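Local coordinates for protein afamin (Homo sapiens, PDB 6FAK) that carries hydrophobic molecules in body fluids, binds vitamin E and keeps lipidated Wnt proteins soluble and active, at residues H215-A220 / E348-V353; T328-F333 / Q354-L359. All coordinates share one frame; numbering follows the deposited sequence.

In the fold
Both contacts lie in the second albumin domain and share helix 346-363, which gives its residues 348-353 to interaction 1 and the following turns, 354-359, to interaction 2. Their centres are about 10 Å apart. Along the chain the order is 215-220, 328-333, 348-353, 354-359, so the two contacts interleave: the shared helix meets first the much earlier helix 216-225 and then helix 326-339, its near neighbour in sequence. These two partners also touch each other, through Phe-216 against the backbone of Phe-330 and Ala-331 and through Ile-219 against Ala-331. Three helices are thus packed together, linking a helix within the binding region for hydrophobic ligands to the later helices of the domain.

Interaction 1. Residues H215-A220 / E348-V353; sequences HFIYIA and ELLRIV
Leu-350 reaches from helix 346-363 to helix 216-225 and makes the largest share of this contact. Its CB leaves the backbone toward the other helix, and chi1 of -56° sets CG beside its own backbone N, opposite the carbonyl carbon, from where the two methyls part. CD1 meets Ile-217, lying 3.9 Å from its CG1, and the two side chains pass at a slant. CD2 goes to Phe-216 instead, resting 4.0 Å from its CB and 3.9 Å from its backbone O. The fork therefore straddles two consecutive residues, one methyl on a side chain and the other at the base of its neighbour. The CB of Ile-217 points away from the partner helix, but with chi1 at -67° its CG1 lies beside the backbone N, which carries that branch to the leucine.

A turn later, Ala-220 presents its single methyl to Leu-349, with CB 4.1 Å from CD1. At the other end Val-353 brings CG1 obliquely to the Phe-216 ring, 4.5 Å from CD2, a looser touch. That ring is also covered on one face by CD1 of Ile-219 from its own helix. The axes of the helical segments 216-220 and 348-353 approach to 10.3 Å, their N-to-C directions 116° apart, and every contact between side chains is apolar. Helix 326-339 closes in on the same junction, Thr-334 touching Phe-216 and Val-353, and Ser-338 touching Ala-220 and Leu-349. On helix 346-363, Arg-351 holds Glu-348 OE1 side-on with NE and NH2, and NH2 also forms a salt bridge with Asp-451. Apolar helix crossings of this kind build the all-helical albumin domain; here residues 215-220 belong to the binding region for hydrophobic ligands, and Leu-350 also lines the site of a bound polyether.

Interaction 2. Residues T328-F333 / Q354-L359; sequences TFFAKF and QIYKDL
Tyr-356 of helix 346-363 pushes its ring among three phenylalanines of helix 326-339, and the aromatic contacts come first. It stacks face to face on Phe-333, with ring centroids 4.3 Å apart and planes 24° from parallel; Tyr-356 CD2 sits over the middle of the phenylalanine ring, 3.7 Å from CG. Both residues carry CG opposite the backbone N (chi1 -174° for Tyr-356), which sends the two rings out to overlap between the helices. The planes of Phe-330 and the tyrosine are steeply inclined, at 83°; Tyr-356 CD2 lies near the plane of the Phe-330 ring at its edge, 3.7 Å from CE1. Phe-329 crosses the far end of the tyrosine, its CZ 3.6 Å from the OH, which lies near the plane of the phenylalanine ring at its edge.

A CH-pi contact follows on Phe-330: Lys-357 CB stands over one face, 4.2 Å from the ring centroid. The lysine chain then runs on extended, and its NZ bonds to a triethylene glycol molecule, probably from the crystallisation liquor.

The polar bonds lead away from the aromatic cluster. Tyr-356 OH is bonded to the backbone O of Phe-312, which gives the buried hydroxyl a partner, while Gln-354 NE2 bonds to Asp-358 OD1 one turn along its own helix, 2.8 Å away. The two helices are thus joined by ring faces, ring edges and aliphatic carbon, and the tyrosine hydroxyl, beside the Phe-329 ring edge, is satisfied from a third part of the chain.

Interaction 1. Residues H215-A220 / E348-V353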
ATOM      1  N   HIS A 215       2.934 -11.056  12.304  0.58 31.47           N
ATOM      2  CA  HIS A 215       4.126 -11.798  11.824  0.58 28.92           C
ATOM      3  C   HIS A 215       3.806 -13.175  11.166  0.58 27.59           C
ATOM      4  O   HIS A 215       4.679 -13.811  10.531  0.58 26.97           O
ATOM      5  CB  HIS A 215       5.155 -11.977  12.937  0.58 28.96           C
ATOM      6  CG  HIS A 215       4.919 -13.173  13.800  0.58 28.71           C
ATOM      7  ND1 HIS A 215       3.924 -13.214  14.757  0.58 28.17           N
ATOM      8  CD2 HIS A 215       5.549 -14.370  13.865  0.58 28.99           C
ATOM      9  CE1 HIS A 215       3.923 -14.397  15.345  0.58 28.55           C
ATOM     10  NE2 HIS A 215       4.916 -15.108  14.845  0.58 28.88           N
ATOM     11  N   PHE A 216       2.557 -13.608  11.267  1.00 26.73           N
ATOM     12  CA  PHE A 216       2.064 -14.675  10.391  1.00 26.66           C
ATOM     13  C   PHE A 216       2.111 -14.331   8.890  1.00 26.07           C
ATOM     14  O   PHE A 216       2.392 -15.204   8.045  1.00 24.83           O
ATOM     15  CB  PHE A 216       0.721 -15.220  10.877  1.00 27.77           C
ATOM     16  CG  PHE A 216       0.881 -16.146  12.040  1.00 28.68           C
ATOM     17  CD1 PHE A 216       1.180 -15.650  13.323  1.00 30.68           C
ATOM     18  CD2 PHE A 216       0.852 -17.512  11.867  1.00 29.01           C
ATOM     19  CE1 PHE A 216       1.367 -16.514  14.409  1.00 30.56           C
ATOM     20  CE2 PHE A 216       1.060 -18.381  12.944  1.00 29.04           C
ATOM     21  CZ  PHE A 216       1.335 -17.902  14.201  1.00 29.38           C
ATOM     22  N   ILE A 217       1.934 -13.047   8.596  1.00 25.62           N
ATOM     23  CA  ILE A 217       2.110 -12.548   7.248  1.00 26.43           C
ATOM     24  C   ILE A 217       3.519 -12.840   6.738  1.00 26.28           C
ATOM     25  O   ILE A 217       3.659 -13.262   5.621  1.00 25.85           O
ATOM     26  CB  ILE A 217       1.862 -11.012   7.128  1.00 27.30           C
ATOM     27  CG1 ILE A 217       0.409 -10.695   7.383  1.00 28.61           C
ATOM     28  CG2 ILE A 217       2.269 -10.478   5.738  1.00 27.79           C
ATOM     29  CD1 ILE A 217       0.148  -9.200   7.423  1.00 29.34           C
ATOM     30  N   TYR A 218       4.546 -12.588   7.554  1.00 26.81           N
ATOM     31  CA  TYR A 218       5.925 -12.744   7.127  1.00 27.94           C
ATOM     32  C   TYR A 218       6.279 -14.224   7.028  1.00 27.03           C
ATOM     33  O   TYR A 218       7.076 -14.644   6.170  1.00 26.83           O
ATOM     34  CB  TYR A 218       6.938 -11.984   8.045  1.00 30.75           C
ATOM     35  CG  TYR A 218       6.486 -10.660   8.682  1.00 33.97           C
ATOM     36  CD1 TYR A 218       5.940  -9.628   7.901  1.00 34.28           C
ATOM     37  CD2 TYR A 218       6.681 -10.412  10.049  1.00 34.14           C
ATOM     38  CE1 TYR A 218       5.525  -8.422   8.497  1.00 34.64           C
ATOM     39  CE2 TYR A 218       6.318  -9.201  10.637  1.00 34.58           C
ATOM     40  CZ  TYR A 218       5.718  -8.205   9.866  1.00 35.55           C
ATOM     41  OH  TYR A 218       5.299  -7.025  10.474  1.00 37.21           O
ATOM     42  N   ILE A 219       5.725 -15.042   7.917  1.00 25.83           N
ATOM     43  CA  ILE A 219       5.960 -16.490   7.814  1.00 25.74           C
ATOM     44  C   ILE A 219       5.406 -16.960   6.494  1.00 25.65           C
ATOM     45  O   ILE A 219       6.073 -17.716   5.750  1.00 25.76           O
ATOM     46  CB  ILE A 219       5.332 -17.305   8.973  1.00 25.73           C
ATOM     47  CG1 ILE A 219       5.993 -16.985  10.324  1.00 25.71           C
ATOM     48  CG2 ILE A 219       5.451 -18.816   8.674  1.00 25.99           C
ATOM     49  CD1 ILE A 219       5.144 -17.359  11.537  1.00 25.52           C
ATOM     50  N   ALA A 220       4.184 -16.524   6.178  1.00 25.23           N
ATOM     51  CA  ALA A 220       3.555 -17.007   4.943  1.00 25.46           C
ATOM     52  C   ALA A 220       4.329 -16.564   3.704  1.00 25.99           C
ATOM     53  O   ALA A 220       4.583 -17.381   2.875  1.00 26.42           O
ATOM     54  CB  ALA A 220       2.092 -16.601   4.841  1.00 25.03           C
ATOM     55  N   GLU A 348      -5.518 -15.823   1.702  1.00 25.18           N
ATOM     56  CA  GLU A 348      -6.045 -17.170   1.671  1.00 25.55           C
ATOM     57  C   GLU A 348      -5.268 -18.061   2.662  1.00 24.89           C
ATOM     58  O   GLU A 348      -5.861 -18.791   3.388  1.00 24.70           O
ATOM     59  CB  GLU A 348      -6.052 -17.795   0.268  1.00 26.90           C
ATOM     60  CG  GLU A 348      -6.771 -19.173   0.261  1.00 28.95           C
ATOM     61  CD  GLU A 348      -8.274 -19.086   0.611  1.00 31.80           C
ATOM     62  OE1 GLU A 348      -8.909 -18.027   0.370  1.00 33.21           O
ATOM     63  OE2 GLU A 348      -8.847 -20.101   1.075  1.00 34.41           O
ATOM     64  N   LEU A 349      -3.950 -17.962   2.683  1.00 24.57           N
ATOM     65  CA  LEU A 349      -3.162 -18.753   3.645  1.00 24.48           C
ATOM     66  C   LEU A 349      -3.523 -18.404   5.090  1.00 24.39           C
ATOM     67  O   LEU A 349      -3.631 -19.269   5.895  1.00 24.04           O
ATOM     68  CB  LEU A 349      -1.694 -18.545   3.436  1.00 24.24           C
ATOM     69  CG  LEU A 349      -1.169 -19.091   2.110  1.00 24.34           C
ATOM     70  CD1 LEU A 349       0.189 -18.530   1.810  1.00 24.25           C
ATOM     71  CD2 LEU A 349      -1.158 -20.607   2.107  1.00 24.69           C
ATOM     72  N   LEU A 350      -3.706 -17.115   5.384  1.00 24.58           N
ATOM     73  CA  LEU A 350      -4.073 -16.715   6.736  1.00 25.06           C
ATOM     74  C   LEU A 350      -5.482 -17.130   7.111  1.00 24.59           C
ATOM     75  O   LEU A 350      -5.708 -17.430   8.265  1.00 24.57           O
ATOM     76  CB  LEU A 350      -3.911 -15.200   6.931  1.00 26.52           C
ATOM     77  CG  LEU A 350      -2.480 -14.750   6.589  1.00 28.22           C
ATOM     78  CD1 LEU A 350      -2.434 -13.224   6.647  1.00 31.01           C
ATOM     79  CD2 LEU A 350      -1.454 -15.375   7.488  1.00 28.99           C
ATOM     80  N   ARG A 351      -6.439 -17.138   6.154  1.00 24.26           N
ATOM     81  CA  ARG A 351      -7.738 -17.699   6.413  1.00 24.16           C
ATOM     82  C   ARG A 351      -7.647 -19.214   6.799  1.00 24.07           C
ATOM     83  O   ARG A 351      -8.299 -19.657   7.749  1.00 23.84           O
ATOM     84  CB  ARG A 351      -8.713 -17.481   5.226  1.00 24.51           C
ATOM     85  CG  ARG A 351      -9.121 -16.013   5.069  1.00 24.59           C
ATOM     86  CD  ARG A 351     -10.205 -15.896   4.029  1.00 25.19           C
ATOM     87  NE  ARG A 351      -9.685 -16.006   2.677  1.00 25.67           N
ATOM     88  CZ  ARG A 351      -9.256 -15.020   1.896  1.00 25.92           C
ATOM     89  NH1 ARG A 351      -9.144 -13.786   2.353  1.00 25.94           N
ATOM     90  NH2 ARG A 351      -8.885 -15.282   0.658  1.00 26.17           N
ATOM     91  N   ILE A 352      -6.822 -19.942   6.061  1.00 24.00           N
ATOM     92  CA  ILE A 352      -6.572 -21.349   6.320  1.00 24.17           C
ATOM     93  C   ILE A 352      -5.976 -21.572   7.720  1.00 24.08           C
ATOM     94  O   ILE A 352      -6.409 -22.484   8.451  1.00 24.07           O
ATOM     95  CB  ILE A 352      -5.749 -22.001   5.154  1.00 24.43           C
ATOM     96  CG1 ILE A 352      -6.693 -22.097   3.947  1.00 24.84           C
ATOM     97  CG2 ILE A 352      -5.193 -23.381   5.543  1.00 24.53           C
ATOM     98  CD1 ILE A 352      -5.998 -22.364   2.649  1.00 25.33           C
ATOM     99  N   VAL A 353      -5.043 -20.719   8.116  1.00 24.04           N
ATOM    100  CA  VAL A 353      -4.458 -20.833   9.447  1.00 24.24           C
ATOM    101  C   VAL A 353      -5.547 -20.643  10.512  1.00 24.62           C
ATOM    102  O   VAL A 353      -5.614 -21.431  11.482  1.00 24.38           O
ATOM    103  CB  VAL A 353      -3.283 -19.868   9.674  1.00 24.23           C
ATOM    104  CG1 VAL A 353      -2.797 -19.966  11.114  1.00 24.49           C
ATOM    105  CG2 VAL A 353      -2.109 -20.143   8.718  1.00 24.21           C
TER

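Interaction 2. Residues T328-F333 / Q354-L359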
ATOM      1  N   THR A 328       4.059 -21.433  18.341  1.00 25.40           N
ATOM      2  CA  THR A 328       5.037 -22.083  17.504  1.00 25.09           C
ATOM      3  C   THR A 328       4.412 -23.194  16.647  1.00 24.80           C
ATOM      4  O   THR A 328       4.805 -23.394  15.502  1.00 24.57           O
ATOM      5  CB  THR A 328       6.245 -22.577  18.320  1.00 25.32           C
ATOM      6  OG1 THR A 328       6.813 -21.472  19.053  1.00 25.20           O
ATOM      7  CG2 THR A 328       7.321 -23.123  17.424  1.00 25.54           C
ATOM      8  N   PHE A 329       3.462 -23.916  17.211  1.00 24.73           N
ATOM      9  CA  PHE A 329       2.767 -24.967  16.485  1.00 24.87           C
ATOM     10  C   PHE A 329       2.068 -24.371  15.213  1.00 24.38           C
ATOM     11  O   PHE A 329       2.158 -24.915  14.125  1.00 24.02           O
ATOM     12  CB  PHE A 329       1.702 -25.588  17.410  1.00 25.36           C
ATOM     13  CG  PHE A 329       0.772 -26.531  16.713  1.00 25.76           C
ATOM     14  CD1 PHE A 329       1.166 -27.822  16.457  1.00 26.47           C
ATOM     15  CD2 PHE A 329      -0.468 -26.124  16.317  1.00 26.04           C
ATOM     16  CE1 PHE A 329       0.343 -28.690  15.755  1.00 26.64           C
ATOM     17  CE2 PHE A 329      -1.308 -26.987  15.612  1.00 26.38           C
ATOM     18  CZ  PHE A 329      -0.884 -28.263  15.341  1.00 26.46           C
ATOM     19  N   PHE A 330       1.306 -23.288  15.405  1.00 24.21           N
ATOM     20  CA  PHE A 330       0.680 -22.591  14.243  1.00 24.14           C
ATOM     21  C   PHE A 330       1.672 -21.913  13.268  1.00 24.23           C
ATOM     22  O   PHE A 330       1.410 -21.848  12.052  1.00 24.02           O
ATOM     23  CB  PHE A 330      -0.469 -21.652  14.691  1.00 24.13           C
ATOM     24  CG  PHE A 330      -1.658 -22.392  15.266  1.00 24.21           C
ATOM     25  CD1 PHE A 330      -2.389 -23.260  14.484  1.00 24.36           C
ATOM     26  CD2 PHE A 330      -2.036 -22.228  16.601  1.00 24.44           C
ATOM     27  CE1 PHE A 330      -3.455 -23.984  15.031  1.00 24.42           C
ATOM     28  CE2 PHE A 330      -3.083 -22.921  17.146  1.00 24.41           C
ATOM     29  CZ  PHE A 330      -3.790 -23.823  16.366  1.00 24.46           C
ATOM     30  N   ALA A 331       2.767 -21.390  13.785  1.00 24.40           N
ATOM     31  CA  ALA A 331       3.863 -20.930  12.905  1.00 24.84           C
ATOM     32  C   ALA A 331       4.409 -22.043  12.010  1.00 25.36           C
ATOM     33  O   ALA A 331       4.621 -21.837  10.811  1.00 24.93           O
ATOM     34  CB  ALA A 331       5.003 -20.299  13.722  1.00 24.95           C
ATOM     35  N   LYS A 332       4.637 -23.230  12.599  1.00 26.24           N
ATOM     36  CA  LYS A 332       5.079 -24.374  11.833  1.00 27.29           C
ATOM     37  C   LYS A 332       4.032 -24.830  10.794  1.00 26.22           C
ATOM     38  O   LYS A 332       4.381 -25.185   9.661  1.00 26.06           O
ATOM     39  CB  LYS A 332       5.448 -25.551  12.729  1.00 30.08           C
ATOM     40  CG  LYS A 332       6.325 -26.546  11.983  1.00 34.45           C
ATOM     41  CD  LYS A 332       6.957 -27.573  12.884  1.00 43.11           C
ATOM     42  CE  LYS A 332       8.163 -28.258  12.193  1.00 50.63           C
ATOM     43  NZ  LYS A 332       8.053 -28.450  10.715  1.00 50.29           N
ATOM     44  N   PHE A 333       2.768 -24.851  11.179  1.00 25.28           N
ATOM     45  CA  PHE A 333       1.691 -25.125  10.215  1.00 24.97           C
ATOM     46  C   PHE A 333       1.713 -24.110   9.053  1.00 24.93           C
ATOM     47  O   PHE A 333       1.680 -24.490   7.889  1.00 24.90           O
ATOM     48  CB  PHE A 333       0.306 -25.118  10.876  1.00 24.75           C
ATOM     49  CG  PHE A 333      -0.802 -25.250   9.871  1.00 24.75           C
ATOM     50  CD1 PHE A 333      -1.080 -26.478   9.289  1.00 24.77           C
ATOM     51  CD2 PHE A 333      -1.514 -24.106   9.445  1.00 24.46           C
ATOM     52  CE1 PHE A 333      -2.080 -26.582   8.328  1.00 24.87           C
ATOM     53  CE2 PHE A 333      -2.518 -24.208   8.509  1.00 24.54           C
ATOM     54  CZ  PHE A 333      -2.809 -25.434   7.937  1.00 24.79           C
ATOM     55  N   GLN A 354      -6.411 -19.643  10.333  0.59 24.82           N
ATOM     56  CA  GLN A 354      -7.480 -19.399  11.293  0.59 25.40           C
ATOM     57  C   GLN A 354      -8.484 -20.532  11.378  0.59 25.54           C
ATOM     58  O   GLN A 354      -8.959 -20.898  12.477  0.59 25.70           O
ATOM     59  CB  GLN A 354      -8.222 -18.105  10.933  0.59 26.13           C
ATOM     60  CG  GLN A 354      -9.290 -17.703  11.931  0.59 27.00           C
ATOM     61  CD  GLN A 354      -8.671 -17.388  13.288  0.59 27.79           C
ATOM     62  OE1 GLN A 354      -7.741 -16.569  13.367  0.59 28.35           O
ATOM     63  NE2 GLN A 354      -9.131 -18.071  14.340  0.59 27.99           N
ATOM     64  N   ILE A 355      -8.881 -21.029  10.218  1.00 25.71           N
ATOM     65  CA  ILE A 355      -9.775 -22.191  10.152  1.00 26.36           C
ATOM     66  C   ILE A 355      -9.173 -23.399  10.866  1.00 25.78           C
ATOM     67  O   ILE A 355      -9.883 -24.093  11.572  1.00 25.47           O
ATOM     68  CB  ILE A 355     -10.148 -22.508   8.727  1.00 27.85           C
ATOM     69  CG1 ILE A 355     -11.145 -21.435   8.277  1.00 29.55           C
ATOM     70  CG2 ILE A 355     -10.787 -23.888   8.577  1.00 28.60           C
ATOM     71  CD1 ILE A 355     -11.287 -21.395   6.789  1.00 31.37           C
ATOM     72  N   TYR A 356      -7.884 -23.638  10.647  1.00 25.46           N
ATOM     73  CA  TYR A 356      -7.184 -24.746  11.329  1.00 25.41           C
ATOM     74  C   TYR A 356      -7.219 -24.524  12.848  1.00 25.86           C
ATOM     75  O   TYR A 356      -7.506 -25.454  13.617  1.00 26.04           O
ATOM     76  CB  TYR A 356      -5.754 -24.902  10.778  1.00 25.16           C
ATOM     77  CG  TYR A 356      -5.004 -26.104  11.300  1.00 25.26           C
ATOM     78  CD1 TYR A 356      -5.555 -27.376  11.204  1.00 25.46           C
ATOM     79  CD2 TYR A 356      -3.776 -25.964  11.909  1.00 25.28           C
ATOM     80  CE1 TYR A 356      -4.896 -28.501  11.659  1.00 25.69           C
ATOM     81  CE2 TYR A 356      -3.084 -27.099  12.367  1.00 25.47           C
ATOM     82  CZ  TYR A 356      -3.680 -28.361  12.262  1.00 25.75           C
ATOM     83  OH  TYR A 356      -3.042 -29.502  12.779  1.00 26.22           O
ATOM     84  N   LYS A 357      -6.893 -23.318  13.289  1.00 26.14           N
ATOM     85  CA  LYS A 357      -6.963 -22.974  14.699  1.00 27.61           C
ATOM     86  C   LYS A 357      -8.365 -23.157  15.340  1.00 27.22           C
ATOM     87  O   LYS A 357      -8.483 -23.790  16.400  1.00 26.72           O
ATOM     88  CB  LYS A 357      -6.481 -21.544  14.892  1.00 29.63           C
ATOM     89  CG  LYS A 357      -6.559 -21.009  16.298  1.00 35.07           C
ATOM     90  CD  LYS A 357      -5.946 -19.590  16.308  1.00 43.19           C
ATOM     91  CE  LYS A 357      -5.926 -19.014  17.718  1.00 48.69           C
ATOM     92  NZ  LYS A 357      -5.422 -17.609  17.694  1.00 47.64           N
ATOM     93  N   ASP A 358      -9.402 -22.672  14.668  1.00 27.44           N
ATOM     94  CA  ASP A 358     -10.807 -22.893  15.096  1.00 28.93           C
ATOM     95  C   ASP A 358     -11.203 -24.376  15.085  1.00 28.48           C
ATOM     96  O   ASP A 358     -11.865 -24.852  16.017  1.00 28.54           O
ATOM     97  CB  ASP A 358     -11.800 -22.079  14.237  1.00 31.20           C
ATOM     98  CG  ASP A 358     -11.525 -20.585  14.303  1.00 36.05           C
ATOM     99  OD1 ASP A 358     -10.807 -20.141  15.256  1.00 41.29           O
ATOM    100  OD2 ASP A 358     -11.972 -19.855  13.373  1.00 40.73           O
ATOM    101  N   LEU A 359     -10.812 -25.100  14.043  1.00 28.24           N
ATOM    102  CA  LEU A 359     -11.076 -26.531  13.957  1.00 28.99           C
ATOM    103  C   LEU A 359     -10.537 -27.285  15.195  1.00 27.96           C
ATOM    104  O   LEU A 359     -11.241 -28.147  15.794  1.00 27.62           O
ATOM    105  CB  LEU A 359     -10.402 -27.112  12.691  1.00 31.77           C
ATOM    106  CG  LEU A 359     -10.361 -28.659  12.648  1.00 33.39           C
ATOM    107  CD1 LEU A 359     -11.691 -29.109  12.079  1.00 37.25           C
ATOM    108  CD2 LEU A 359      -9.223 -29.159  11.808  1.00 34.08           C
TER